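Local coordinates for protein isatin hydrolase (Ralstonia solanacearum, PDB 5NMP) that hydrolyses isatin, probably opening its five-membered lactam ring to give isatinate with the help of a bound manganese ion, at residues A[16-20]-A[21-25]; A[94-97]-A[98-102]; A[125-129]-A[130-134]; A[165-169]-A[170-174]. All blocks are in the same frame, centred on the assembly; numbering follows the deposited sequence.

Interaction 1: A[16-20]-A[21-25]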
ATOM      1  N   ALA A  16     -18.712  -9.954   1.383  1.00 62.12           N
ATOM      2  CA  ALA A  16     -19.603 -10.443   2.427  1.00 62.80           C
ATOM      3  C   ALA A  16     -18.841 -11.309   3.423  1.00 64.00           C
ATOM      4  O   ALA A  16     -19.118 -11.274   4.623  1.00 60.93           O
ATOM      5  CB  ALA A  16     -20.760 -11.219   1.821  1.00 64.15           C
ATOM      6  N   GLY A  17     -17.883 -12.080   2.917  1.00 64.20           N
ATOM      7  CA  GLY A  17     -17.056 -12.927   3.757  1.00 63.67           C
ATOM      8  C   GLY A  17     -16.227 -12.127   4.743  1.00 65.96           C
ATOM      9  O   GLY A  17     -16.169 -12.455   5.930  1.00 64.68           O
ATOM     10  N   LEU A  18     -15.586 -11.071   4.251  1.00 66.52           N
ATOM     11  CA  LEU A  18     -14.783 -10.197   5.099  1.00 67.53           C
ATOM     12  C   LEU A  18     -15.649  -9.490   6.140  1.00 65.81           C
ATOM     13  O   LEU A  18     -15.215  -9.267   7.270  1.00 70.12           O
ATOM     14  CB  LEU A  18     -14.029  -9.172   4.249  1.00 56.11           C
ATOM     15  CG  LEU A  18     -12.875  -9.721   3.407  1.00 60.40           C
ATOM     16  CD1 LEU A  18     -12.540  -8.773   2.269  1.00 60.70           C
ATOM     17  CD2 LEU A  18     -11.646  -9.969   4.270  1.00 59.81           C
ATOM     18  N   ALA A  19     -16.875  -9.148   5.757  1.00 61.86           N
ATOM     19  CA  ALA A  19     -17.795  -8.481   6.671  1.00 63.55           C
ATOM     20  C   ALA A  19     -18.321  -9.444   7.741  1.00 67.51           C
ATOM     21  O   ALA A  19     -18.462  -9.069   8.903  1.00 69.03           O
ATOM     22  CB  ALA A  19     -18.943  -7.865   5.900  1.00 53.55           C
ATOM     23  N   ARG A  20     -18.606 -10.681   7.341  1.00 68.13           N
ATOM     24  CA  ARG A  20     -19.080 -11.708   8.269  1.00 67.16           C
ATOM     25  C   ARG A  20     -17.998 -12.130   9.255  1.00 69.98           C
ATOM     26  O   ARG A  20     -18.293 -12.493  10.394  1.00 70.22           O
ATOM     27  CB  ARG A  20     -19.577 -12.946   7.511  1.00 65.36           C
ATOM     28  CG  ARG A  20     -20.952 -12.807   6.890  1.00 66.98           C
ATOM     29  CD  ARG A  20     -21.447 -14.135   6.326  1.00 66.77           C
ATOM     30  NE  ARG A  20     -20.690 -14.553   5.151  1.00 70.02           N
ATOM     31  CZ  ARG A  20     -21.078 -14.347   3.894  1.00 70.32           C
ATOM     32  NH1 ARG A  20     -22.224 -13.729   3.643  1.00 61.21           N
ATOM     33  NH2 ARG A  20     -20.319 -14.762   2.886  1.00 76.86           N
ATOM     34  N   GLY A  21     -16.747 -12.097   8.807  1.00 66.82           N
ATOM     35  CA  GLY A  21     -15.643 -12.576   9.618  1.00 65.91           C
ATOM     36  C   GLY A  21     -15.154 -13.944   9.178  1.00 68.10           C
ATOM     37  O   GLY A  21     -14.284 -14.532   9.821  1.00 72.30           O
ATOM     38  N   ASN A  22     -15.720 -14.457   8.087  1.00 66.51           N
ATOM     39  CA  ASN A  22     -15.255 -15.713   7.502  1.00 65.28           C
ATOM     40  C   ASN A  22     -13.820 -15.587   7.017  1.00 64.46           C
ATOM     41  O   ASN A  22     -13.031 -16.528   7.111  1.00 68.47           O
ATOM     42  CB  ASN A  22     -16.151 -16.142   6.342  1.00 61.45           C
ATOM     43  CG  ASN A  22     -17.553 -16.468   6.784  1.00 69.88           C
ATOM     44  OD1 ASN A  22     -18.524 -16.130   6.107  1.00 75.22           O
ATOM     45  ND2 ASN A  22     -17.672 -17.126   7.933  1.00 73.25           N
ATOM     46  N   ILE A  23     -13.498 -14.413   6.490  1.00 59.78           N
ATOM     47  CA  ILE A  23     -12.156 -14.113   6.024  1.00 60.77           C
ATOM     48  C   ILE A  23     -11.535 -13.045   6.913  1.00 66.71           C
ATOM     49  O   ILE A  23     -12.085 -11.951   7.059  1.00 67.13           O
ATOM     50  CB  ILE A  23     -12.167 -13.638   4.564  1.00 55.50           C
ATOM     51  CG1 ILE A  23     -13.047 -14.557   3.714  1.00 59.21           C
ATOM     52  CG2 ILE A  23     -10.754 -13.569   4.017  1.00 53.80           C
ATOM     53  CD1 ILE A  23     -13.258 -14.065   2.296  1.00 60.40           C
ATOM     54  N   ARG A  24     -10.396 -13.372   7.517  1.00 68.29           N
ATOM     55  CA  ARG A  24      -9.724 -12.453   8.428  1.00 67.66           C
ATOM     56  C   ARG A  24      -8.631 -11.671   7.713  1.00 64.41           C
ATOM     57  O   ARG A  24      -8.116 -12.107   6.685  1.00 63.99           O
ATOM     58  CB  ARG A  24      -9.129 -13.211   9.615  1.00 75.76           C
ATOM     59  CG  ARG A  24     -10.143 -13.996  10.434  1.00 88.91           C
ATOM     60  CD  ARG A  24      -9.502 -14.616  11.678  1.00103.39           C
ATOM     61  NE  ARG A  24      -8.471 -15.604  11.358  1.00111.08           N
ATOM     62  CZ  ARG A  24      -7.161 -15.378  11.428  1.00112.47           C
ATOM     63  NH1 ARG A  24      -6.706 -14.192  11.811  1.00110.69           N
ATOM     64  NH2 ARG A  24      -6.301 -16.340  11.118  1.00114.23           N
ATOM     65  N   VAL A  25      -8.281 -10.512   8.263  1.00 62.88           N
ATOM     66  CA  VAL A  25      -7.201  -9.702   7.718  1.00 57.58           C
ATOM     67  C   VAL A  25      -6.046  -9.623   8.709  1.00 57.06           C
ATOM     68  O   VAL A  25      -6.205  -9.110   9.817  1.00 60.94           O
ATOM     69  CB  VAL A  25      -7.672  -8.272   7.374  1.00 54.89           C
ATOM     70  CG1 VAL A  25      -6.521  -7.457   6.803  1.00 52.18           C
ATOM     71  CG2 VAL A  25      -8.834  -8.312   6.396  1.00 56.38           C
TER

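Interaction 2: A[94-97]-A[98-102]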
ATOM      1  N   PRO A  94      11.042  -4.896 -18.875  1.00 65.55           N
ATOM      2  CA  PRO A  94      10.101  -3.808 -19.173  1.00 67.47           C
ATOM      3  C   PRO A  94       9.378  -3.246 -17.943  1.00 69.85           C
ATOM      4  O   PRO A  94       9.497  -2.053 -17.661  1.00 77.99           O
ATOM      5  CB  PRO A  94       9.102  -4.466 -20.132  1.00 64.61           C
ATOM      6  CG  PRO A  94       9.867  -5.560 -20.769  1.00 65.24           C
ATOM      7  CD  PRO A  94      10.779  -6.086 -19.701  1.00 64.42           C
ATOM      8  N   GLY A  95       8.632  -4.084 -17.231  1.00 59.65           N
ATOM      9  CA  GLY A  95       7.927  -3.638 -16.042  1.00 57.49           C
ATOM     10  C   GLY A  95       8.669  -4.065 -14.793  1.00 59.00           C
ATOM     11  O   GLY A  95       8.224  -4.957 -14.074  1.00 63.36           O
ATOM     12  N   ASN A  96       9.807  -3.425 -14.540  1.00 54.35           N
ATOM     13  CA  ASN A  96      10.711  -3.855 -13.481  1.00 50.68           C
ATOM     14  C   ASN A  96      10.783  -2.888 -12.300  1.00 50.71           C
ATOM     15  O   ASN A  96      11.462  -3.160 -11.313  1.00 55.29           O
ATOM     16  CB  ASN A  96      12.114  -4.064 -14.052  1.00 50.50           C
ATOM     17  CG  ASN A  96      12.732  -2.775 -14.554  1.00 55.94           C
ATOM     18  OD1 ASN A  96      12.028  -1.810 -14.851  1.00 61.88           O
ATOM     19  ND2 ASN A  96      14.054  -2.753 -14.657  1.00 54.60           N
ATOM     20  N   SER A  97      10.096  -1.756 -12.409  1.00 46.40           N
ATOM     21  CA  SER A  97      10.058  -0.782 -11.322  1.00 49.05           C
ATOM     22  C   SER A  97       8.653  -0.706 -10.731  1.00 49.26           C
ATOM     23  O   SER A  97       7.686  -1.123 -11.368  1.00 49.37           O
ATOM     24  CB  SER A  97      10.515   0.592 -11.810  1.00 54.96           C
ATOM     25  OG  SER A  97       9.757   1.014 -12.928  1.00 62.18           O
ATOM     26  N   VAL A  98       8.540  -0.168  -9.518  1.00 46.58           N
ATOM     27  CA  VAL A  98       7.277  -0.212  -8.778  1.00 48.07           C
ATOM     28  C   VAL A  98       6.156   0.590  -9.442  1.00 51.99           C
ATOM     29  O   VAL A  98       4.983   0.422  -9.109  1.00 55.16           O
ATOM     30  CB  VAL A  98       7.452   0.291  -7.324  1.00 47.70           C
ATOM     31  CG1 VAL A  98       8.202  -0.736  -6.489  1.00 40.01           C
ATOM     32  CG2 VAL A  98       8.155   1.639  -7.295  1.00 45.55           C
ATOM     33  N   ASP A  99       6.513   1.454 -10.385  1.00 53.01           N
ATOM     34  CA  ASP A  99       5.517   2.229 -11.111  1.00 55.72           C
ATOM     35  C   ASP A  99       5.136   1.580 -12.445  1.00 57.75           C
ATOM     36  O   ASP A  99       4.168   1.997 -13.082  1.00 62.48           O
ATOM     37  CB  ASP A  99       6.024   3.654 -11.353  1.00 65.26           C
ATOM     38  CG  ASP A  99       7.307   3.688 -12.168  1.00 72.46           C
ATOM     39  OD1 ASP A  99       8.136   2.769 -12.003  1.00 72.56           O
ATOM     40  OD2 ASP A  99       7.487   4.629 -12.972  1.00 74.15           O
ATOM     41  N   THR A 100       5.887   0.564 -12.867  1.00 52.90           N
ATOM     42  CA  THR A 100       5.631  -0.067 -14.162  1.00 49.31           C
ATOM     43  C   THR A 100       5.311  -1.561 -14.080  1.00 48.09           C
ATOM     44  O   THR A 100       4.861  -2.146 -15.065  1.00 50.33           O
ATOM     45  CB  THR A 100       6.826   0.118 -15.124  1.00 53.41           C
ATOM     46  OG1 THR A 100       7.982  -0.542 -14.595  1.00 57.98           O
ATOM     47  CG2 THR A 100       7.130   1.596 -15.327  1.00 51.88           C
ATOM     48  N   ILE A 101       5.545  -2.178 -12.924  1.00 45.95           N
ATOM     49  CA  ILE A 101       5.164  -3.578 -12.725  1.00 44.80           C
ATOM     50  C   ILE A 101       3.661  -3.736 -12.917  1.00 48.97           C
ATOM     51  O   ILE A 101       2.882  -2.935 -12.400  1.00 54.95           O
ATOM     52  CB  ILE A 101       5.545  -4.091 -11.316  1.00 46.09           C
ATOM     53  CG1 ILE A 101       7.056  -4.125 -11.135  1.00 41.32           C
ATOM     54  CG2 ILE A 101       4.979  -5.481 -11.066  1.00 41.53           C
ATOM     55  CD1 ILE A 101       7.473  -4.417  -9.712  1.00 54.92           C
ATOM     56  N   ALA A 102       3.258  -4.757 -13.669  1.00 49.74           N
ATOM     57  CA  ALA A 102       1.840  -5.041 -13.881  1.00 49.95           C
ATOM     58  C   ALA A 102       1.106  -5.216 -12.553  1.00 52.33           C
ATOM     59  O   ALA A 102       1.485  -6.061 -11.742  1.00 54.89           O
ATOM     60  CB  ALA A 102       1.670  -6.280 -14.743  1.00 45.94           C
TER

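Interaction 3: A[125-129]-A[130-134]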
ATOM      1  N   TRP A 125      21.603 -20.125   9.967  1.00 52.74           N
ATOM      2  CA  TRP A 125      20.929 -21.293   9.409  1.00 52.24           C
ATOM      3  C   TRP A 125      20.522 -21.077   7.953  1.00 52.88           C
ATOM      4  O   TRP A 125      20.038 -20.009   7.581  1.00 54.98           O
ATOM      5  CB  TRP A 125      19.705 -21.638  10.257  1.00 53.25           C
ATOM      6  CG  TRP A 125      19.073 -22.952   9.923  1.00 53.90           C
ATOM      7  CD1 TRP A 125      19.423 -24.177  10.408  1.00 52.96           C
ATOM      8  CD2 TRP A 125      17.965 -23.170   9.042  1.00 54.26           C
ATOM      9  NE1 TRP A 125      18.606 -25.145   9.878  1.00 54.52           N
ATOM     10  CE2 TRP A 125      17.702 -24.553   9.036  1.00 52.87           C
ATOM     11  CE3 TRP A 125      17.172 -22.327   8.254  1.00 53.47           C
ATOM     12  CZ2 TRP A 125      16.680 -25.116   8.275  1.00 50.03           C
ATOM     13  CZ3 TRP A 125      16.158 -22.888   7.499  1.00 53.78           C
ATOM     14  CH2 TRP A 125      15.921 -24.269   7.514  1.00 53.67           C
ATOM     15  N   LEU A 126      20.722 -22.104   7.135  1.00 52.27           N
ATOM     16  CA  LEU A 126      20.455 -22.005   5.709  1.00 49.62           C
ATOM     17  C   LEU A 126      19.280 -22.875   5.280  1.00 52.63           C
ATOM     18  O   LEU A 126      19.241 -24.073   5.565  1.00 57.23           O
ATOM     19  CB  LEU A 126      21.702 -22.385   4.911  1.00 50.91           C
ATOM     20  CG  LEU A 126      22.941 -21.531   5.177  1.00 55.94           C
ATOM     21  CD1 LEU A 126      24.128 -22.028   4.373  1.00 54.55           C
ATOM     22  CD2 LEU A 126      22.652 -20.069   4.870  1.00 58.31           C
ATOM     23  N   LEU A 127      18.326 -22.253   4.594  1.00 51.15           N
ATOM     24  CA  LEU A 127      17.201 -22.963   3.998  1.00 48.54           C
ATOM     25  C   LEU A 127      17.680 -23.777   2.801  1.00 55.22           C
ATOM     26  O   LEU A 127      18.210 -23.225   1.835  1.00 58.96           O
ATOM     27  CB  LEU A 127      16.112 -21.977   3.572  1.00 45.42           C
ATOM     28  CG  LEU A 127      14.846 -22.548   2.932  1.00 42.26           C
ATOM     29  CD1 LEU A 127      14.138 -23.474   3.898  1.00 39.89           C
ATOM     30  CD2 LEU A 127      13.925 -21.426   2.499  1.00 41.11           C
ATOM     31  N   THR A 128      17.497 -25.091   2.866  1.00 55.09           N
ATOM     32  CA  THR A 128      18.003 -25.969   1.822  1.00 51.09           C
ATOM     33  C   THR A 128      16.882 -26.595   1.000  1.00 50.47           C
ATOM     34  O   THR A 128      15.713 -26.550   1.386  1.00 51.03           O
ATOM     35  CB  THR A 128      18.872 -27.093   2.414  1.00 53.66           C
ATOM     36  OG1 THR A 128      18.072 -27.913   3.274  1.00 54.95           O
ATOM     37  CG2 THR A 128      20.021 -26.508   3.209  1.00 49.88           C
ATOM     38  N   VAL A 129      17.251 -27.172  -0.140  1.00 49.93           N
ATOM     39  CA  VAL A 129      16.300 -27.874  -0.991  1.00 53.05           C
ATOM     40  C   VAL A 129      15.698 -29.060  -0.243  1.00 60.46           C
ATOM     41  O   VAL A 129      14.493 -29.313  -0.325  1.00 60.72           O
ATOM     42  CB  VAL A 129      16.965 -28.363  -2.295  1.00 51.03           C
ATOM     43  CG1 VAL A 129      15.985 -29.173  -3.129  1.00 52.09           C
ATOM     44  CG2 VAL A 129      17.491 -27.182  -3.091  1.00 54.00           C
ATOM     45  N   ASP A 130      16.542 -29.775   0.498  1.00 62.82           N
ATOM     46  CA  ASP A 130      16.094 -30.911   1.294  1.00 66.33           C
ATOM     47  C   ASP A 130      15.001 -30.501   2.273  1.00 62.16           C
ATOM     48  O   ASP A 130      13.993 -31.194   2.412  1.00 66.56           O
ATOM     49  CB  ASP A 130      17.268 -31.536   2.048  1.00 79.80           C
ATOM     50  CG  ASP A 130      18.311 -32.123   1.118  1.00 95.36           C
ATOM     51  OD1 ASP A 130      18.465 -31.598  -0.005  1.00 99.00           O
ATOM     52  OD2 ASP A 130      18.975 -33.108   1.506  1.00102.58           O
ATOM     53  N   PHE A 131      15.200 -29.368   2.937  1.00 54.91           N
ATOM     54  CA  PHE A 131      14.224 -28.866   3.897  1.00 54.92           C
ATOM     55  C   PHE A 131      12.922 -28.481   3.204  1.00 58.83           C
ATOM     56  O   PHE A 131      11.837 -28.727   3.731  1.00 65.32           O
ATOM     57  CB  PHE A 131      14.789 -27.667   4.664  1.00 52.36           C
ATOM     58  CG  PHE A 131      13.933 -27.224   5.821  1.00 50.99           C
ATOM     59  CD1 PHE A 131      12.937 -26.272   5.643  1.00 50.34           C
ATOM     60  CD2 PHE A 131      14.128 -27.752   7.087  1.00 50.06           C
ATOM     61  CE1 PHE A 131      12.151 -25.858   6.705  1.00 47.40           C
ATOM     62  CE2 PHE A 131      13.346 -27.343   8.156  1.00 50.18           C
ATOM     63  CZ  PHE A 131      12.356 -26.394   7.965  1.00 47.94           C
ATOM     64  N   LEU A 132      13.032 -27.878   2.025  1.00 55.37           N
ATOM     65  CA  LEU A 132      11.852 -27.490   1.260  1.00 54.00           C
ATOM     66  C   LEU A 132      11.061 -28.711   0.784  1.00 59.92           C
ATOM     67  O   LEU A 132       9.831 -28.721   0.840  1.00 61.83           O
ATOM     68  CB  LEU A 132      12.249 -26.617   0.069  1.00 52.23           C
ATOM     69  CG  LEU A 132      12.704 -25.191   0.400  1.00 48.74           C
ATOM     70  CD1 LEU A 132      13.270 -24.506  -0.832  1.00 48.30           C
ATOM     71  CD2 LEU A 132      11.558 -24.372   0.994  1.00 41.70           C
ATOM     72  N   GLN A 133      11.768 -29.741   0.325  1.00 60.99           N
ATOM     73  CA  GLN A 133      11.117 -30.956  -0.163  1.00 59.66           C
ATOM     74  C   GLN A 133      10.452 -31.745   0.961  1.00 59.55           C
ATOM     75  O   GLN A 133       9.468 -32.450   0.736  1.00 62.58           O
ATOM     76  CB  GLN A 133      12.124 -31.841  -0.901  1.00 62.80           C
ATOM     77  CG  GLN A 133      12.525 -31.311  -2.267  1.00 67.14           C
ATOM     78  CD  GLN A 133      13.542 -32.197  -2.964  1.00 74.35           C
ATOM     79  OE1 GLN A 133      14.356 -32.860  -2.318  1.00 75.30           O
ATOM     80  NE2 GLN A 133      13.497 -32.214  -4.292  1.00 77.06           N
ATOM     81  N   ALA A 134      10.994 -31.631   2.169  1.00 57.47           N
ATOM     82  CA  ALA A 134      10.392 -32.265   3.335  1.00 60.27           C
ATOM     83  C   ALA A 134       9.113 -31.533   3.728  1.00 61.39           C
ATOM     84  O   ALA A 134       8.150 -32.145   4.191  1.00 66.51           O
ATOM     85  CB  ALA A 134      11.369 -32.290   4.497  1.00 57.54           C
TER

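Interaction 4: A[165-169]-A[170-174]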
ATOM      1  N   LEU A 165      19.840  -6.331  13.221  1.00 41.89           N
ATOM      2  CA  LEU A 165      20.834  -6.351  12.155  1.00 41.58           C
ATOM      3  C   LEU A 165      21.859  -7.463  12.397  1.00 50.32           C
ATOM      4  O   LEU A 165      22.334  -8.093  11.454  1.00 41.98           O
ATOM      5  CB  LEU A 165      21.535  -4.993  12.041  1.00 45.72           C
ATOM      6  CG  LEU A 165      20.664  -3.773  11.725  1.00 46.60           C
ATOM      7  CD1 LEU A 165      21.512  -2.516  11.634  1.00 44.23           C
ATOM      8  CD2 LEU A 165      19.869  -3.974  10.443  1.00 45.90           C
ATOM      9  N   ASN A 166      22.180  -7.690  13.669  1.00 50.61           N
ATOM     10  CA  ASN A 166      23.089  -8.752  14.104  1.00 44.73           C
ATOM     11  C   ASN A 166      24.410  -8.768  13.348  1.00 45.57           C
ATOM     12  O   ASN A 166      24.719  -9.717  12.629  1.00 47.86           O
ATOM     13  CB  ASN A 166      22.422 -10.118  13.976  1.00 44.72           C
ATOM     14  CG  ASN A 166      23.121 -11.180  14.800  1.00 47.19           C
ATOM     15  OD1 ASN A 166      23.668 -10.890  15.863  1.00 48.96           O
ATOM     16  ND2 ASN A 166      23.117 -12.414  14.312  1.00 47.81           N
ATOM     17  N   ILE A 167      25.197  -7.718  13.540  1.00 49.76           N
ATOM     18  CA  ILE A 167      26.419  -7.522  12.780  1.00 48.24           C
ATOM     19  C   ILE A 167      27.674  -7.729  13.623  1.00 53.59           C
ATOM     20  O   ILE A 167      27.795  -7.194  14.728  1.00 58.61           O
ATOM     21  CB  ILE A 167      26.430  -6.116  12.149  1.00 54.23           C
ATOM     22  CG1 ILE A 167      25.510  -6.106  10.925  1.00 55.09           C
ATOM     23  CG2 ILE A 167      27.842  -5.686  11.775  1.00 50.73           C
ATOM     24  CD1 ILE A 167      25.448  -4.790  10.207  1.00 58.48           C
ATOM     25  N   ARG A 168      28.594  -8.530  13.094  1.00 55.12           N
ATOM     26  CA  ARG A 168      29.894  -8.747  13.715  1.00 61.71           C
ATOM     27  C   ARG A 168      30.991  -8.203  12.799  1.00 66.03           C
ATOM     28  O   ARG A 168      30.700  -7.475  11.850  1.00 66.81           O
ATOM     29  CB  ARG A 168      30.100 -10.230  14.020  1.00 67.84           C
ATOM     30  CG  ARG A 168      28.988 -10.819  14.880  1.00 71.89           C
ATOM     31  CD  ARG A 168      29.454 -12.024  15.682  1.00 79.07           C
ATOM     32  NE  ARG A 168      29.108 -13.293  15.046  1.00 79.27           N
ATOM     33  CZ  ARG A 168      27.923 -13.884  15.158  1.00 76.74           C
ATOM     34  NH1 ARG A 168      26.960 -13.316  15.874  1.00 74.01           N
ATOM     35  NH2 ARG A 168      27.696 -15.042  14.549  1.00 76.08           N
ATOM     36  N   GLU A 169      32.247  -8.545  13.073  1.00 66.73           N
ATOM     37  CA  GLU A 169      33.358  -7.959  12.323  1.00 73.66           C
ATOM     38  C   GLU A 169      33.401  -8.440  10.870  1.00 71.59           C
ATOM     39  O   GLU A 169      34.039  -7.818  10.018  1.00 70.41           O
ATOM     40  CB  GLU A 169      34.690  -8.256  13.026  1.00 82.91           C
ATOM     41  CG  GLU A 169      35.614  -9.229  12.302  1.00 92.18           C
ATOM     42  CD  GLU A 169      35.147 -10.669  12.398  1.00101.46           C
ATOM     43  OE1 GLU A 169      34.188 -10.938  13.157  1.00101.15           O
ATOM     44  OE2 GLU A 169      35.739 -11.531  11.711  1.00106.58           O
ATOM     45  N   ASP A 170      32.713  -9.541  10.587  1.00 67.52           N
ATOM     46  CA  ASP A 170      32.694 -10.091   9.237  1.00 66.90           C
ATOM     47  C   ASP A 170      31.301 -10.005   8.616  1.00 65.33           C
ATOM     48  O   ASP A 170      30.900 -10.877   7.844  1.00 65.09           O
ATOM     49  CB  ASP A 170      33.187 -11.541   9.239  1.00 69.86           C
ATOM     50  CG  ASP A 170      32.340 -12.451  10.114  1.00 72.42           C
ATOM     51  OD1 ASP A 170      31.688 -11.948  11.057  1.00 67.25           O
ATOM     52  OD2 ASP A 170      32.331 -13.675   9.859  1.00 75.43           O
ATOM     53  N   GLY A 171      30.569  -8.949   8.954  1.00 62.39           N
ATOM     54  CA  GLY A 171      29.269  -8.707   8.358  1.00 62.20           C
ATOM     55  C   GLY A 171      28.095  -9.174   9.197  1.00 61.05           C
ATOM     56  O   GLY A 171      28.244  -9.502  10.373  1.00 60.74           O
ATOM     57  N   ALA A 172      26.919  -9.201   8.576  1.00 60.28           N
ATOM     58  CA  ALA A 172      25.686  -9.566   9.263  1.00 53.20           C
ATOM     59  C   ALA A 172      25.494 -11.077   9.311  1.00 55.03           C
ATOM     60  O   ALA A 172      25.770 -11.778   8.337  1.00 57.14           O
ATOM     61  CB  ALA A 172      24.492  -8.907   8.587  1.00 43.60           C
ATOM     62  N   HIS A 173      25.010 -11.569  10.446  1.00 49.96           N
ATOM     63  CA  HIS A 173      24.745 -12.992  10.607  1.00 51.71           C
ATOM     64  C   HIS A 173      23.249 -13.266  10.719  1.00 51.09           C
ATOM     65  O   HIS A 173      22.685 -13.285  11.811  1.00 53.94           O
ATOM     66  CB  HIS A 173      25.489 -13.534  11.828  1.00 49.31           C
ATOM     67  CG  HIS A 173      26.972 -13.612  11.636  1.00 59.59           C
ATOM     68  ND1 HIS A 173      27.616 -14.777  11.276  1.00 54.40           N
ATOM     69  CD2 HIS A 173      27.935 -12.665  11.733  1.00 61.84           C
ATOM     70  CE1 HIS A 173      28.912 -14.546  11.170  1.00 57.06           C
ATOM     71  NE2 HIS A 173      29.132 -13.273  11.442  1.00 56.36           N
ATOM     72  N   THR A 174      22.614 -13.473   9.570  1.00 49.00           N
ATOM     73  CA  THR A 174      21.178 -13.711   9.499  1.00 46.37           C
ATOM     74  C   THR A 174      20.892 -14.924   8.610  1.00 47.67           C
ATOM     75  O   THR A 174      21.686 -15.246   7.724  1.00 43.41           O
ATOM     76  CB  THR A 174      20.435 -12.471   8.958  1.00 47.36           C
ATOM     77  OG1 THR A 174      20.964 -12.114   7.677  1.00 48.66           O
ATOM     78  CG2 THR A 174      20.602 -11.291   9.903  1.00 40.91           C
TER

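Interaction 1: A[16-20]-A[21-25]
Three successive backbone N-H groups converge on Gly17 O where helix 11-20 runs out. The main bond comes from Gly21 N at 3.0 Å from Gly17 O. Asn22 N and Ile23 N add weak bonds to the same oxygen, the latter at 3.4 Å from Gly17 O. The chain turns here because Gly21 is the glycine C' residue of a helix C-cap: it is the first to leave helical geometry and does so with a positive phi of 103°. Three residues further on, strand 24-27 begins at the margin of the main sheet, with Arg24 in backbone hydrogen bonding to Val264 of the adjoining strand 261-264. On the outside of the turn, Arg20 NE donates to Asn22 OD1 at 2.8 Å. That oxygen lies at the edge of the guanidinium, close to its plane, while the amide plane is turned 42° against it. Ala16 O sits above one guanidinium face. Elsewhere the contact is apolar. The CD2 branch of Leu18 touches Ile23 CB at 3.7 Å and also reaches Val25 CG2, with Leu263 packing on all three side chains. Further cover comes from the second subunit of the assembly, whose Phe242, Ile10 and Pro103 lie against Leu18, Ile23 and Val25 respectively.

Interaction 2: A[94-97]-A[98-102]
A tight turn, in which the backbone and side chain of Ser97 both bind residues two to four places further on, shapes the long loop between strands 80-82 and 107-114. Ser97 O accepts twice. Thr100 N, at 2.9 Å from Ser97 O, closes a beta turn and comes from above the carbonyl plane, whereas Ile101 N, at 2.8 Å from Ser97 O, lies almost straight out from the carbonyl and adds the alpha-turn bond. The hydroxyl works in both directions. Ser97 OG donates to Asp99 OD1 at 2.6 Å, meeting it nearly along its C-O axis, and receives a hydrogen bond from Thr100 OG1 at 2.9 Å from Ser97 OG. Ser97 OG, Asp99 CG and Thr100 OG1 each sit between their own backbone N and carbonyl carbon (chi1 55°, 60° and 63°), which gathers the three polar ends beside the turn. Ile101 lays its CG1 against the backbone, 3.3 Å from Gly95 O. Val98 and Ile101 both pack on Phe81, a neighbour in sequence of the manganese ligands His80 and Asp82; the Val98 side chain is about 10 Å from the bound ion. Val98 O is hydrogen-bonded to Arg259 NH1 of the second subunit. The other carboxylate oxygen, Asp99 OD2, receives Gly252 N. With donors on both its oxygens, Asp99 probably stays ionised, and the relay from Thr100 through Ser97 to Asp99 fixes the rotation of the serine hydroxyl.

Interaction 3: A[125-129]-A[130-134]
Phe131 starts at Thr128: its CB lies 3.6 Å from Thr128 OG1. With CG anti to the backbone N (chi1 -171°), the ring swings back along the chain and brings one face to Trp125. The indole comes in edge-on, its CH2 standing over the centre of the phenyl ring, 3.9 Å from Phe131 CG. Along one flank CD2 and CE2 meet Trp125 CZ2; on the other, CD1 is met obliquely by Leu127 CD1 at 3.5 Å. CZ, at the tip, is again under Trp125 CH2. This is a T-shaped pair, with centroids of the six-membered rings 5.1 Å apart and planes at 80°. It spans the junction where strand 126-127 gives way to helix 129-139, and Thr128 is the N-cap: its OG1 accepts from Phe131 N at 3.2 Å. Thr128 O takes the next helical bond, from Leu132 N, and Val129 O the one after, from Gln133 N at 2.8 Å. Leu127 CD1 also reaches Leu132 CD2, at 4.0 Å. Val129 CG1 lies alongside the Gln133 amide, the two side chains pointing the same way. Beyond the junction, Trp184 of helix 179-187 packs on Val129 and Leu132, while Phe150 of strand 147-151 touches Trp125 and Leu127.

Interaction 4: A[165-169]-A[170-174]
Residues 165-169 and 170-174 run antiparallel, their directions 155° apart, as a short beta hairpin closed by a type I turn from Arg168 to Gly171. Arg168 and Gly171 form the hydrogen-bonded pair: Arg168 N lies 2.9 Å from Gly171 O, and Gly171 N returns a bond to Arg168 O. Ile167 faces Ala172 in the non-hydrogen-bonded pair, with Ile167 CG1 against Ala172 CB. Past it, His173 N donates nearly straight to Asn166 O at 2.9 Å. The Asn166 amide bridges the same residues, its ND2 reaching a lone pair of His173 O in the carbonyl plane at 2.7 Å. Arg168, bent at chi3 (-98°), lays its guanidinium over one face of His173, centres 3.7 Å apart, with NH2 above the CG-ND1 side of the ring. At the ring edge His173 NE2 donates to Asp170 OD1 at 2.9 Å, on its syn side though well out of the carboxylate plane. The other ring nitrogen, ND1, is hydrogen-bonded to Asp124 OD1. Held at both nitrogens, the ring cannot easily rotate; the two carboxylates would favour its double protonation, the stacked guanidinium would oppose it, and Glu123 adds a long, weak ion pair to Arg168.

In the fold
Interactions 1, 2 and 3 are partly buried, whereas interaction 4 is a surface hairpin. Interactions 1 and 4 lie on opposite sides of the chain's centre, about 42 Å apart between centres. Both 16-25 and 94-102 touch the second subunit, the first by apolar packing and the second by a backbone carbonyl; the other two contacts have no partner there. Interactions 1 and 3 form the two kinds of helix end, a C-terminal end followed by a positive-phi glycine and a threonine-capped N-terminal end. Interactions 3 and 4 are neighbours, nearest atoms about 5 Å apart, and strand 126-127 pairs with 176-177 just beyond the hairpin. Apolar and aromatic packing dominates 125-134, hydroxyl and carboxylate bonds 94-102, backbone pairing and a guanidinium-imidazole stack 165-174.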